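Local coordinates for segregation and condensation protein A (Bacillus subtilis, PDB 5H66) that probably acts as the kleisin subunit of the bacterial SMC condensin complex, helping to condense and segregate chromosomes, its C-terminal winged-helix domain engaging an SMC head, at residues 56-61 and 69-74. Residues are numbered along the deposited sequence; the frame is centred on the assembly and turned at random.
Sequences QLVLIE and IYITGS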
loop_
_atom_site.group_PDB
_atom_site.type_symbol
_atom_site.label_atom_id
_atom_site.label_comp_id
_atom_site.label_asym_id
_atom_site.label_seq_id
_atom_site.Cartn_x
_atom_site.Cartn_y
_atom_site.Cartn_z
ATOM N N GLN C 56 -0.312 19.147 23.765
ATOM C CA GLN C 56 0.193 19.018 25.133
ATOM C C GLN C 56 -0.784 19.598 26.155
ATOM O O GLN C 56 -0.380 20.193 27.155
ATOM C CB GLN C 56 1.573 19.669 25.270
ATOM C CG GLN C 56 2.559 19.301 24.164
ATOM C CD GLN C 56 3.681 18.394 24.648
ATOM O OE1 GLN C 56 3.446 17.425 25.372
ATOM N NE2 GLN C 56 4.910 18.704 24.244
ATOM N N LEU C 57 -2.083 19.427 25.903
ATOM C CA LEU C 57 -3.118 19.920 26.801
ATOM C C LEU C 57 -3.837 18.818 27.563
ATOM O O LEU C 57 -4.575 19.124 28.506
ATOM C CB LEU C 57 -4.161 20.744 26.026
ATOM C CG LEU C 57 -3.686 21.952 25.218
ATOM C CD1 LEU C 57 -4.848 22.557 24.450
ATOM C CD2 LEU C 57 -3.045 22.989 26.119
ATOM N N VAL C 58 -3.652 17.557 27.186
ATOM C CA VAL C 58 -4.369 16.442 27.792
ATOM C C VAL C 58 -3.396 15.288 27.992
ATOM O O VAL C 58 -2.516 15.057 27.157
ATOM C CB VAL C 58 -5.570 16.014 26.920
ATOM C CG1 VAL C 58 -6.085 14.648 27.330
ATOM C CG2 VAL C 58 -6.685 17.048 26.999
ATOM N N LEU C 59 -3.539 14.578 29.111
ATOM C CA LEU C 59 -2.804 13.346 29.359
ATOM C C LEU C 59 -3.735 12.158 29.161
ATOM O O LEU C 59 -4.881 12.165 29.623
ATOM C CB LEU C 59 -2.211 13.325 30.774
ATOM C CG LEU C 59 -1.970 11.974 31.464
ATOM C CD1 LEU C 59 -0.904 11.137 30.750
ATOM C CD2 LEU C 59 -1.589 12.181 32.925
ATOM N N ILE C 60 -3.231 11.135 28.474
ATOM C CA ILE C 60 -4.010 9.961 28.102
ATOM C C ILE C 60 -3.355 8.723 28.690
ATOM O O ILE C 60 -2.124 8.619 28.726
ATOM C CB ILE C 60 -4.129 9.842 26.569
ATOM C CG1 ILE C 60 -4.933 11.018 26.030
ATOM C CG2 ILE C 60 -4.771 8.518 26.163
ATOM C CD1 ILE C 60 -6.353 11.002 26.461
ATOM N N GLU C 61 -4.181 7.787 29.157
ATOM C CA GLU C 61 -3.713 6.490 29.625
ATOM C C GLU C 61 -4.613 5.404 29.057
ATOM O O GLU C 61 -5.841 5.517 29.117
ATOM C CB GLU C 61 -3.699 6.417 31.157
ATOM C CG GLU C 61 -2.761 7.416 31.820
ATOM C CD GLU C 61 -2.503 7.095 33.281
ATOM O OE1 GLU C 61 -3.410 7.328 34.111
ATOM O OE2 GLU C 61 -1.395 6.609 33.594
ATOM N N ILE C 69 -10.119 4.311 27.944
ATOM C CA ILE C 69 -9.178 5.417 27.801
ATOM C C ILE C 69 -9.533 6.479 28.831
ATOM O O ILE C 69 -10.692 6.909 28.913
ATOM C CB ILE C 69 -9.210 6.005 26.379
ATOM C CG1 ILE C 69 -8.864 4.929 25.344
ATOM C CG2 ILE C 69 -8.261 7.193 26.267
ATOM C CD1 ILE C 69 -9.524 5.136 24.003
ATOM N N TYR C 70 -8.542 6.905 29.611
ATOM C CA TYR C 70 -8.743 7.887 30.667
ATOM C C TYR C 70 -8.045 9.187 30.294
ATOM O O TYR C 70 -6.885 9.178 29.868
ATOM C CB TYR C 70 -8.244 7.350 32.011
ATOM C CG TYR C 70 -8.987 6.099 32.436
ATOM C CD1 TYR C 70 -10.323 6.160 32.821
ATOM C CD2 TYR C 70 -8.368 4.855 32.420
ATOM C CE1 TYR C 70 -11.015 5.020 33.194
ATOM C CE2 TYR C 70 -9.052 3.709 32.791
ATOM C CZ TYR C 70 -10.375 3.797 33.176
ATOM O OH TYR C 70 -11.058 2.658 33.543
ATOM N N ILE C 71 -8.762 10.297 30.452
ATOM C CA ILE C 71 -8.334 11.615 29.998
ATOM C C ILE C 71 -8.098 12.500 31.214
ATOM O O ILE C 71 -8.896 12.497 32.160
ATOM C CB ILE C 71 -9.389 12.233 29.059
ATOM C CG1 ILE C 71 -9.450 11.467 27.735
ATOM C CG2 ILE C 71 -9.119 13.707 28.819
ATOM C CD1 ILE C 71 -10.809 10.926 27.396
ATOM N N THR C 72 -7.004 13.260 31.188
ATOM C CA THR C 72 -6.681 14.187 32.265
ATOM C C THR C 72 -6.071 15.451 31.679
ATOM O O THR C 72 -5.219 15.382 30.788
ATOM C CB THR C 72 -5.713 13.554 33.279
ATOM O OG1 THR C 72 -6.345 12.435 33.914
ATOM C CG2 THR C 72 -5.304 14.565 34.343
ATOM N N GLY C 73 -6.519 16.605 32.175
ATOM C CA GLY C 73 -5.941 17.863 31.752
ATOM C C GLY C 73 -4.503 18.015 32.208
ATOM O O GLY C 73 -4.034 17.342 33.125
ATOM N N SER C 74 -3.790 18.927 31.553
ATOM C CA SER C 74 -2.363 19.118 31.792
ATOM C C SER C 74 -2.028 20.385 32.564
ATOM O O SER C 74 -1.096 20.374 33.373
ATOM C CB SER C 74 -1.603 19.131 30.461
ATOM O OG SER C 74 -0.207 19.011 30.674
#
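The antiparallel beta hairpin of a small winged-helix domain is held together where Leu59 pairs with Thr72 and Glu61 with Tyr70; the N-to-C directions of strands 58-61 and 69-73 differ by 157°. Both pairs are of the hydrogen-bonded type. Leu59 N points almost straight at Thr72 O, although the modelled 2.5 Å is unusually short and its exact length doubtful; Thr72 N returns a bond to Leu59 O at 2.9 Å, more bent at its hydrogen. Two residues further along strand 58-62, Glu61 N reaches Tyr70 O and Tyr70 N reaches Glu61 O, each at 3.1 Å. At the other end the pairing fades: the bond from Ser74 N to Leu57 O is weak (3.2 Å, N-H...O 129°), just after helix 39-54 ends in a Schellman motif with Gln56 at positive phi.

The strand order 28-29, 69-73, 58-62 beside helices 11-23 and 39-54 fits the winged-helix fold, and Val58, Ile60, Ile69 and Ile71 form the buried apolar side of the wing that packs on the helices of this C-terminal domain. With its first torsion at -65°, Ile60 sends CG1 out beside its own backbone N, and CD1 at the end of that branch lies against Ile71 CG1 at 3.4 Å, a close approach for two aliphatic carbons; the two side chains run alongside each other. The other branch, Ile60 CG2, meets Ile69 CG2 at 3.7 Å, while Val58 CG1 crosses Ile71 CG2 at 3.5 Å. Helix 39-54 covers Ile60 through Val49 and Met53, and Leu21 of helix 11-23 touches both Val58 and Ile71. On the opposite, more exposed face, Arg27 makes a cation-pi contact with the Tyr70 ring.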